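Local coordinates for type 4 fimbrial biogenesis protein PilF (Pseudomonas aeruginosa, PDB 2HO1) that helps bring the type IV pilus secretin PilQ to the outer membrane and assemble it there, a step needed for twitching motility and virulence, at residues A[35-40]-A[61-66]; A[89-94]-A[112-117]; A[159-164]-A[183-188]. All coordinates share one frame; numbering follows the deposited sequence.

From the N terminus the contacts follow one another without nesting or crossing, each closing its own stretch of chain. Contact 1 joins helices 33-49 and 57-66, both probably of the first tetratricopeptide repeat (TPR), and closes over 20 residues near one end of the molecule. Contact 2, its centre about 22 Å from that of contact 1, ties helix 87-100 to helix 105-117, probably across the junction of repeats two and three. Contact 3 lies about 26 Å from contact 2, centre to centre, and joins helix 157-170 to helix 175-187, probably from repeat four to repeat five. Contacts 1 and 3 lie on opposite sides of the chain's centre, spaced along the superhelix.

Contact 1 (A[35-40]-A[61-66]); sequences EARDAY and RKALEI
Tyr40 of helix 33-49 packs against Lys62, Ala63 and Ile66 of helix 57-66, the two antiparallel helices of what is probably the first tetratricopeptide repeat of PilF. The axes of the two segments run at 157° and approach to 8.2 Å, close enough for alanine to meet the opposite backbone: Ala63 CB lies 3.8 Å from Arg37 O. No hydrogen bond crosses between the segments, so the pairing rests on packing.

The aromatic part is a CH-pi contact. Lys62 CB stands over one face of the Tyr40 ring, 3.9 Å from its centroid and 8° off the normal. Beyond CG the lysine chain is extended and runs slantwise over the ring, bringing CD to 3.5 Å from Tyr40 CE1, near the hydroxyl end. The methylenes thus lie against the phenol while the ammonium runs on past it.

The apolar part is shared among small and branched side chains. Tyr40 CB meets Ala63 CB at 3.9 Å. In Ile66 chi1 (-78°) puts CG1 beside the backbone nitrogen and CG2 anti to it, which divides the work: CD1, at the end of CG1, reaches Ala36 CB and the edge of the Tyr40 ring, near its plane, whereas CG2 sits against Arg37 CB.

The polar part stays largely on the first helix. Arg37 lays its CG beside Ala63, then bends at chi3 and leads its head away from helix 57-66. NH1 makes salt bridges to Asp34 and to Asp67, a charged link from helix 33-49 to the residue that follows helix 57-66. On its other edge the guanidinium grips Asp38 side-on, NE and NH2 both donating to the single oxygen OD1, each at 2.9 Å and nearly in the guanidinium plane.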
loop_
_atom_site.group_PDB
_atom_site.type_symbol
_atom_site.label_atom_id
_atom_site.label_comp_id
_atom_site.label_asym_id
_atom_site.label_seq_id
_atom_site.Cartn_x
_atom_site.Cartn_y
_atom_site.Cartn_z
ATOM N N GLU A 35 -24.987 18.269 -14.648
ATOM C CA GLU A 35 -25.953 18.449 -13.588
ATOM C C GLU A 35 -26.990 17.340 -13.627
ATOM O O GLU A 35 -27.314 16.756 -12.594
ATOM C CB GLU A 35 -26.615 19.820 -13.703
ATOM C CG GLU A 35 -27.309 20.222 -12.424
ATOM C CD GLU A 35 -27.739 21.676 -12.409
ATOM O OE1 GLU A 35 -28.315 22.129 -13.422
ATOM O OE2 GLU A 35 -27.512 22.347 -11.379
ATOM N N ALA A 36 -27.497 17.046 -14.819
ATOM C CA ALA A 36 -28.480 15.986 -14.999
ATOM C C ALA A 36 -27.818 14.611 -14.725
ATOM O O ALA A 36 -28.383 13.748 -14.034
ATOM C CB ALA A 36 -29.040 16.046 -16.411
ATOM N N ARG A 37 -26.612 14.423 -15.255
ATOM C CA ARG A 37 -25.873 13.196 -15.026
ATOM C C ARG A 37 -25.729 12.920 -13.522
ATOM O O ARG A 37 -26.035 11.836 -13.059
ATOM C CB ARG A 37 -24.479 13.304 -15.643
ATOM C CG ARG A 37 -23.607 12.115 -15.355
ATOM C CD ARG A 37 -22.177 12.476 -15.528
ATOM N NE ARG A 37 -21.730 13.394 -14.493
ATOM C CZ ARG A 37 -20.670 14.182 -14.619
ATOM N NH1 ARG A 37 -19.960 14.152 -15.743
ATOM N NH2 ARG A 37 -20.322 15.000 -13.631
ATOM N N ASP A 38 -25.255 13.906 -12.765
ATOM C CA ASP A 38 -25.066 13.756 -11.320
ATOM C C ASP A 38 -26.375 13.440 -10.591
ATOM O O ASP A 38 -26.405 12.638 -9.643
ATOM C CB ASP A 38 -24.460 15.027 -10.735
ATOM C CG ASP A 38 -22.988 15.178 -11.061
ATOM O OD1 ASP A 38 -22.447 14.356 -11.836
ATOM O OD2 ASP A 38 -22.369 16.125 -10.530
ATOM N N ALA A 39 -27.448 14.103 -11.025
ATOM C CA ALA A 39 -28.772 13.909 -10.452
ATOM C C ALA A 39 -29.224 12.441 -10.636
ATOM O O ALA A 39 -29.675 11.789 -9.689
ATOM C CB ALA A 39 -29.763 14.870 -11.124
ATOM N N TYR A 40 -29.113 11.951 -11.861
ATOM C CA TYR A 40 -29.461 10.571 -12.189
ATOM C C TYR A 40 -28.626 9.580 -11.380
ATOM O O TYR A 40 -29.150 8.543 -10.905
ATOM C CB TYR A 40 -29.243 10.315 -13.674
ATOM C CG TYR A 40 -30.356 10.845 -14.520
ATOM C CD1 TYR A 40 -31.674 10.526 -14.218
ATOM C CD2 TYR A 40 -30.103 11.689 -15.605
ATOM C CE1 TYR A 40 -32.717 11.033 -14.961
ATOM C CE2 TYR A 40 -31.139 12.201 -16.359
ATOM C CZ TYR A 40 -32.451 11.870 -16.029
ATOM O OH TYR A 40 -33.506 12.376 -16.756
ATOM N N ARG A 61 -28.468 4.254 -16.425
ATOM C CA ARG A 61 -28.173 4.179 -17.852
ATOM C C ARG A 61 -28.352 5.567 -18.442
ATOM O O ARG A 61 -27.652 5.931 -19.394
ATOM C CB ARG A 61 -29.084 3.191 -18.575
ATOM C CG ARG A 61 -29.209 1.840 -17.913
ATOM C CD ARG A 61 -28.184 0.775 -18.331
ATOM N NE ARG A 61 -28.697 -0.531 -17.889
ATOM C CZ ARG A 61 -28.045 -1.689 -17.916
ATOM N NH1 ARG A 61 -26.797 -1.764 -18.356
ATOM N NH2 ARG A 61 -28.658 -2.783 -17.482
ATOM N N LYS A 62 -29.279 6.351 -17.881
ATOM C CA LYS A 62 -29.497 7.712 -18.381
ATOM C C LYS A 62 -28.235 8.515 -18.120
ATOM O O LYS A 62 -27.746 9.220 -18.994
ATOM C CB LYS A 62 -30.690 8.387 -17.694
ATOM C CG LYS A 62 -32.044 7.838 -18.107
ATOM C CD LYS A 62 -33.192 8.612 -17.442
ATOM C CE LYS A 62 -34.553 7.989 -17.771
ATOM N NZ LYS A 62 -35.682 8.634 -17.010
ATOM N N ALA A 63 -27.704 8.408 -16.909
ATOM C CA ALA A 63 -26.465 9.111 -16.591
ATOM C C ALA A 63 -25.392 8.732 -17.612
ATOM O O ALA A 63 -24.667 9.596 -18.118
ATOM C CB ALA A 63 -25.996 8.755 -15.215
ATOM N N LEU A 64 -25.297 7.438 -17.907
ATOM C CA LEU A 64 -24.314 6.953 -18.864
ATOM C C LEU A 64 -24.595 7.358 -20.316
ATOM O O LEU A 64 -23.665 7.480 -21.106
ATOM C CB LEU A 64 -24.169 5.423 -18.744
ATOM C CG LEU A 64 -23.370 4.985 -17.501
ATOM C CD1 LEU A 64 -23.474 3.465 -17.301
ATOM C CD2 LEU A 64 -21.912 5.435 -17.646
ATOM N N GLU A 65 -25.867 7.560 -20.676
ATOM C CA GLU A 65 -26.190 7.978 -22.038
ATOM C C GLU A 65 -25.700 9.426 -22.228
ATOM O O GLU A 65 -25.309 9.819 -23.322
ATOM C CB GLU A 65 -27.687 7.871 -22.295
ATOM N N ILE A 66 -25.726 10.202 -21.149
ATOM C CA ILE A 66 -25.250 11.573 -21.120
ATOM C C ILE A 66 -23.732 11.614 -21.056
ATOM O O ILE A 66 -23.107 12.480 -21.661
ATOM C CB ILE A 66 -25.805 12.324 -19.901
ATOM C CG1 ILE A 66 -27.255 12.742 -20.140
ATOM C CG2 ILE A 66 -24.938 13.522 -19.575
ATOM C CD1 ILE A 66 -27.993 13.123 -18.880
#

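Contact 2 (A[89-94]-A[112-117])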
loop_
_atom_site.group_PDB
_atom_site.type_symbol
_atom_site.label_atom_id
_atom_site.label_comp_id
_atom_site.label_asym_id
_atom_site.label_seq_id
_atom_site.Cartn_x
_atom_site.Cartn_y
_atom_site.Cartn_z
ATOM N N LEU A 89 -20.394 -9.005 -14.789
ATOM C CA LEU A 89 -20.881 -7.669 -15.131
ATOM C C LEU A 89 -20.355 -6.639 -14.130
ATOM O O LEU A 89 -19.955 -5.540 -14.509
ATOM C CB LEU A 89 -22.418 -7.638 -15.151
ATOM C CG LEU A 89 -23.077 -8.686 -16.079
ATOM C CD1 LEU A 89 -24.608 -8.408 -16.173
ATOM C CD2 LEU A 89 -22.434 -8.622 -17.485
ATOM N N ALA A 90 -20.368 -6.995 -12.856
ATOM C CA ALA A 90 -19.891 -6.067 -11.829
ATOM C C ALA A 90 -18.414 -5.741 -12.083
ATOM O O ALA A 90 -18.038 -4.572 -12.101
ATOM C CB ALA A 90 -20.082 -6.678 -10.432
ATOM N N ASP A 91 -17.598 -6.777 -12.313
ATOM C CA ASP A 91 -16.172 -6.615 -12.576
ATOM C C ASP A 91 -15.937 -5.686 -13.770
ATOM O O ASP A 91 -15.077 -4.781 -13.739
ATOM C CB ASP A 91 -15.501 -7.970 -12.877
ATOM C CG ASP A 91 -13.991 -7.857 -12.933
ATOM O OD1 ASP A 91 -13.370 -7.926 -11.855
ATOM O OD2 ASP A 91 -13.428 -7.667 -14.033
ATOM N N GLU A 92 -16.694 -5.911 -14.837
ATOM C CA GLU A 92 -16.543 -5.067 -16.021
ATOM C C GLU A 92 -16.894 -3.584 -15.730
ATOM O O GLU A 92 -16.279 -2.661 -16.287
ATOM C CB GLU A 92 -17.450 -5.575 -17.130
ATOM C CG GLU A 92 -17.368 -4.780 -18.415
ATOM C CD GLU A 92 -18.265 -5.381 -19.473
ATOM O OE1 GLU A 92 -19.451 -5.025 -19.539
ATOM O OE2 GLU A 92 -17.780 -6.245 -20.218
ATOM N N GLU A 93 -17.898 -3.360 -14.895
ATOM C CA GLU A 93 -18.283 -1.992 -14.586
ATOM C C GLU A 93 -17.268 -1.347 -13.640
ATOM O O GLU A 93 -16.991 -0.164 -13.748
ATOM C CB GLU A 93 -19.678 -1.954 -13.989
ATOM C CG GLU A 93 -20.806 -2.116 -15.023
ATOM C CD GLU A 93 -20.737 -1.082 -16.146
ATOM O OE1 GLU A 93 -20.572 0.131 -15.862
ATOM O OE2 GLU A 93 -20.863 -1.478 -17.323
ATOM N N TYR A 94 -16.746 -2.122 -12.689
ATOM C CA TYR A 94 -15.706 -1.620 -11.806
ATOM C C TYR A 94 -14.484 -1.205 -12.613
ATOM O O TYR A 94 -13.884 -0.169 -12.351
ATOM C CB TYR A 94 -15.335 -2.660 -10.750
ATOM C CG TYR A 94 -16.148 -2.569 -9.477
ATOM C CD1 TYR A 94 -16.290 -1.364 -8.805
ATOM C CD2 TYR A 94 -16.772 -3.689 -8.947
ATOM C CE1 TYR A 94 -17.030 -1.277 -7.645
ATOM C CE2 TYR A 94 -17.513 -3.611 -7.788
ATOM C CZ TYR A 94 -17.639 -2.403 -7.139
ATOM O OH TYR A 94 -18.376 -2.322 -5.983
ATOM N N GLY A 112 -12.075 -3.423 -4.479
ATOM C CA GLY A 112 -11.302 -4.358 -3.680
ATOM C C GLY A 112 -12.181 -5.143 -2.718
ATOM O O GLY A 112 -11.902 -6.334 -2.390
ATOM N N GLY A 113 -13.242 -4.479 -2.251
ATOM C CA GLY A 113 -14.193 -5.144 -1.360
ATOM C C GLY A 113 -14.886 -6.257 -2.178
ATOM O O GLY A 113 -15.091 -7.378 -1.701
ATOM N N PHE A 114 -15.226 -5.932 -3.423
ATOM C CA PHE A 114 -15.884 -6.885 -4.345
ATOM C C PHE A 114 -14.921 -8.065 -4.565
ATOM O O PHE A 114 -15.305 -9.243 -4.423
ATOM C CB PHE A 114 -16.185 -6.197 -5.685
ATOM C CG PHE A 114 -16.551 -7.157 -6.798
ATOM C CD1 PHE A 114 -17.758 -7.866 -6.765
ATOM C CD2 PHE A 114 -15.674 -7.381 -7.857
ATOM C CE1 PHE A 114 -18.088 -8.788 -7.783
ATOM C CE2 PHE A 114 -15.982 -8.291 -8.866
ATOM C CZ PHE A 114 -17.196 -8.998 -8.832
ATOM N N LEU A 115 -13.671 -7.743 -4.896
ATOM C CA LEU A 115 -12.663 -8.773 -5.131
ATOM C C LEU A 115 -12.508 -9.708 -3.941
ATOM O O LEU A 115 -12.341 -10.917 -4.122
ATOM C CB LEU A 115 -11.319 -8.148 -5.518
ATOM C CG LEU A 115 -11.388 -7.472 -6.890
ATOM C CD1 LEU A 115 -10.155 -6.586 -7.083
ATOM C CD2 LEU A 115 -11.521 -8.540 -8.008
ATOM N N TYR A 116 -12.581 -9.155 -2.732
ATOM C CA TYR A 116 -12.483 -9.933 -1.492
ATOM C C TYR A 116 -13.667 -10.943 -1.402
ATOM O O TYR A 116 -13.477 -12.110 -1.067
ATOM C CB TYR A 116 -12.505 -8.984 -0.289
ATOM C CG TYR A 116 -12.692 -9.640 1.073
ATOM C CD1 TYR A 116 -11.670 -10.384 1.651
ATOM C CD2 TYR A 116 -13.890 -9.526 1.767
ATOM C CE1 TYR A 116 -11.830 -10.999 2.877
ATOM C CE2 TYR A 116 -14.065 -10.142 3.012
ATOM C CZ TYR A 116 -13.027 -10.876 3.551
ATOM O OH TYR A 116 -13.156 -11.498 4.763
ATOM N N GLU A 117 -14.881 -10.480 -1.688
ATOM C CA GLU A 117 -16.060 -11.341 -1.670
ATOM C C GLU A 117 -15.940 -12.446 -2.723
ATOM O O GLU A 117 -16.484 -13.529 -2.549
ATOM C CB GLU A 117 -17.314 -10.523 -1.972
ATOM C CG GLU A 117 -17.769 -9.638 -0.848
ATOM C CD GLU A 117 -18.761 -8.569 -1.291
ATOM O OE1 GLU A 117 -19.322 -8.663 -2.409
ATOM O OE2 GLU A 117 -18.980 -7.625 -0.506
#
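With CG anti to the backbone nitrogen (chi1 166°), Phe114 extends its ring from helix 105-117 towards helix 87-100, where Tyr94 (chi1 -90°) directs its ring toward helix 105-117 and meets it at a slant. This is the packing of adjacent tetratricopeptide repeats, probably the second and third: two antiparallel helices whose segment axes stay 11.0 Å apart, a separation bridged by the phenylalanine.

Three residues of helix 87-100 touch Phe114. Tyr94 CE2 approaches Phe114 CB to 3.6 Å, and the rings meet obliquely, their planes at 38° and centroids 5.6 Å apart. Near the far end of the ring, Ala90 CB touches Phe114 CE1 at 3.9 Å and CZ at much the same distance. Asp91 crosses the phenylalanine at about a right angle, bringing its carboxylate to the rim of the ring.

That carboxylate is held by partners beyond the two segments: OD1 accepts a hydrogen bond from Tyr111 and forms a salt bridge with Arg120, while OD2 pairs with Arg95. These bonds fix the aspartate beside the aromatic edge, whose C-H dipoles would probably suit an oxygen. The Tyr94 hydroxyl is likewise engaged, hydrogen-bonded to Gln82 OE1 on helix 71-83, and its ring also meets that of Tyr111.

Leu115 packs chiefly on helix 121-131, with a looser touch across this contact. At the phenylalanine edge, in the plane of the ring, Asp91 OD1 lies 4.0 Å from Phe114 CE2.

Contact 3 (A[159-164]-A[183-188])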
loop_
_atom_site.group_PDB
_atom_site.type_symbol
_atom_site.label_atom_id
_atom_site.label_comp_id
_atom_site.label_asym_id
_atom_site.label_seq_id
_atom_site.Cartn_x
_atom_site.Cartn_y
_atom_site.Cartn_z
ATOM N N GLN A 159 0.072 -9.359 10.079
ATOM C CA GLN A 159 -0.079 -8.305 9.107
ATOM C C GLN A 159 -1.520 -7.750 9.178
ATOM O O GLN A 159 -1.730 -6.544 9.117
ATOM C CB GLN A 159 0.192 -8.866 7.717
ATOM C CG GLN A 159 0.112 -7.850 6.634
ATOM C CD GLN A 159 0.471 -8.445 5.301
ATOM O OE1 GLN A 159 -0.411 -8.763 4.474
ATOM N NE2 GLN A 159 1.778 -8.618 5.079
ATOM N N ALA A 160 -2.499 -8.643 9.309
ATOM C CA ALA A 160 -3.892 -8.230 9.404
ATOM C C ALA A 160 -4.036 -7.275 10.597
ATOM O O ALA A 160 -4.684 -6.218 10.508
ATOM C CB ALA A 160 -4.806 -9.474 9.606
ATOM N N LYS A 161 -3.395 -7.658 11.696
ATOM C CA LYS A 161 -3.448 -6.889 12.927
ATOM C C LYS A 161 -2.966 -5.468 12.709
ATOM O O LYS A 161 -3.620 -4.510 13.172
ATOM C CB LYS A 161 -2.612 -7.593 14.008
ATOM C CG LYS A 161 -2.631 -6.957 15.373
ATOM C CD LYS A 161 -1.687 -7.752 16.261
ATOM C CE LYS A 161 -1.350 -7.067 17.582
ATOM N NZ LYS A 161 -0.258 -7.858 18.257
ATOM N N GLU A 162 -1.835 -5.314 12.018
ATOM C CA GLU A 162 -1.317 -3.972 11.749
ATOM C C GLU A 162 -2.308 -3.159 10.908
ATOM O O GLU A 162 -2.496 -1.976 11.147
ATOM C CB GLU A 162 0.076 -4.026 11.087
ATOM C CG GLU A 162 1.134 -4.521 12.068
ATOM C CD GLU A 162 2.584 -4.372 11.602
ATOM O OE1 GLU A 162 2.968 -3.317 11.027
ATOM O OE2 GLU A 162 3.356 -5.326 11.851
ATOM N N TYR A 163 -2.963 -3.792 9.942
ATOM C CA TYR A 163 -3.924 -3.073 9.137
ATOM C C TYR A 163 -5.119 -2.691 9.996
ATOM O O TYR A 163 -5.591 -1.561 9.928
ATOM C CB TYR A 163 -4.352 -3.900 7.922
ATOM C CG TYR A 163 -3.327 -3.859 6.785
ATOM C CD1 TYR A 163 -2.837 -2.633 6.292
ATOM C CD2 TYR A 163 -2.865 -5.037 6.189
ATOM C CE1 TYR A 163 -1.910 -2.588 5.227
ATOM C CE2 TYR A 163 -1.957 -4.999 5.139
ATOM C CZ TYR A 163 -1.487 -3.791 4.663
ATOM O OH TYR A 163 -0.642 -3.788 3.598
ATOM N N PHE A 164 -5.603 -3.618 10.820
ATOM C CA PHE A 164 -6.721 -3.310 11.704
ATOM C C PHE A 164 -6.402 -2.152 12.664
ATOM O O PHE A 164 -7.258 -1.304 12.909
ATOM C CB PHE A 164 -7.161 -4.560 12.479
ATOM C CG PHE A 164 -7.837 -5.602 11.606
ATOM C CD1 PHE A 164 -8.746 -5.215 10.623
ATOM C CD2 PHE A 164 -7.567 -6.961 11.769
ATOM C CE1 PHE A 164 -9.365 -6.171 9.820
ATOM C CE2 PHE A 164 -8.174 -7.913 10.980
ATOM C CZ PHE A 164 -9.071 -7.528 10.006
ATOM N N ASP A 183 -10.259 -11.052 18.520
ATOM C CA ASP A 183 -10.023 -12.430 18.131
ATOM C C ASP A 183 -8.534 -12.702 17.928
ATOM O O ASP A 183 -8.005 -13.719 18.390
ATOM C CB ASP A 183 -10.819 -12.763 16.866
ATOM C CG ASP A 183 -10.957 -14.269 16.635
ATOM O OD1 ASP A 183 -11.122 -15.028 17.629
ATOM O OD2 ASP A 183 -10.913 -14.698 15.459
ATOM N N LEU A 184 -7.846 -11.792 17.243
ATOM C CA LEU A 184 -6.424 -11.992 17.001
ATOM C C LEU A 184 -5.650 -12.016 18.294
ATOM O O LEU A 184 -4.856 -12.918 18.522
ATOM C CB LEU A 184 -5.875 -10.895 16.098
ATOM C CG LEU A 184 -6.378 -10.981 14.665
ATOM C CD1 LEU A 184 -5.970 -9.725 13.914
ATOM C CD2 LEU A 184 -5.827 -12.224 14.013
ATOM N N LEU A 185 -5.886 -11.034 19.155
ATOM C CA LEU A 185 -5.170 -10.983 20.431
ATOM C C LEU A 185 -5.472 -12.216 21.272
ATOM O O LEU A 185 -4.567 -12.804 21.873
ATOM C CB LEU A 185 -5.534 -9.711 21.181
ATOM C CG LEU A 185 -5.084 -8.484 20.390
ATOM C CD1 LEU A 185 -5.739 -7.216 20.963
ATOM C CD2 LEU A 185 -3.545 -8.413 20.425
ATOM N N TYR A 186 -6.737 -12.620 21.315
ATOM C CA TYR A 186 -7.094 -13.818 22.052
ATOM C C TYR A 186 -6.275 -14.990 21.549
ATOM O O TYR A 186 -5.669 -15.714 22.333
ATOM C CB TYR A 186 -8.583 -14.134 21.928
ATOM C CG TYR A 186 -8.950 -15.463 22.545
ATOM C CD1 TYR A 186 -9.011 -15.614 23.922
ATOM C CD2 TYR A 186 -9.212 -16.568 21.754
ATOM C CE1 TYR A 186 -9.336 -16.826 24.491
ATOM C CE2 TYR A 186 -9.537 -17.784 22.315
ATOM C CZ TYR A 186 -9.597 -17.906 23.685
ATOM O OH TYR A 186 -9.921 -19.117 24.250
ATOM N N LYS A 187 -6.252 -15.169 20.233
ATOM C CA LYS A 187 -5.503 -16.269 19.651
ATOM C C LYS A 187 -4.008 -16.172 19.963
ATOM O O LYS A 187 -3.317 -17.185 19.951
ATOM C CB LYS A 187 -5.718 -16.324 18.139
ATOM C CG LYS A 187 -7.037 -16.950 17.677
ATOM C CD LYS A 187 -7.109 -16.901 16.155
ATOM C CE LYS A 187 -8.301 -17.654 15.616
ATOM N NZ LYS A 187 -9.568 -17.125 16.188
ATOM N N GLU A 188 -3.522 -14.959 20.236
ATOM C CA GLU A 188 -2.111 -14.713 20.567
ATOM C C GLU A 188 -1.855 -14.848 22.069
ATOM O O GLU A 188 -0.730 -14.642 22.527
ATOM C CB GLU A 188 -1.694 -13.285 20.199
ATOM C CG GLU A 188 -1.439 -12.997 18.740
ATOM C CD GLU A 188 -1.140 -11.524 18.499
ATOM O OE1 GLU A 188 -0.434 -10.914 19.323
ATOM O OE2 GLU A 188 -1.599 -10.976 17.481
#
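Lys161 and Leu184 mark the nearest approach of the two backbones, CA to CA 7.2 Å, where roughly antiparallel segments of helices 157-170 and 175-187 run at 140° with their axes 10.9 Å apart. Long side chains fill this distance. Leu184 CD1 is the central apolar group: it reaches Lys161 CA at 3.9 Å and lies at the edge of the Phe164 ring, in its plane, 3.8 Å from CD2. The leucine and the phenylalanine cross at about a right angle, and Ala160 CB adds a looser touch to the same methyl.

Lys161 spans the remaining gap. Its CG is anti to the backbone nitrogen (chi1 -177°) and the rest of the chain is stretched out, which carries the ammonium across to Glu188. On the way, Lys161 CE passes Leu185 CD2 at 3.8 Å, the two side chains at about a right angle. Lys161 NZ then forms a salt bridge with Glu188, 3.2 Å from OE1, with weak hydrogen bonds to OE1 and OE2; Lys161 CD also lies 3.4 Å from Glu188 OE2. Glu188, itself extended beyond CG, comes to meet the lysine at a slant.

The contact joins neighbouring tetratricopeptide repeats, probably the fourth and fifth, in the superhelix. Helix 140-153 also packs on Ala160 and Tyr163, while Glu162 makes a salt bridge to Arg103 of the second subunit. From helix 175-187, Leu185 also rests on helix 191-202, and Tyr186 carries the packing onward to helix 209-221.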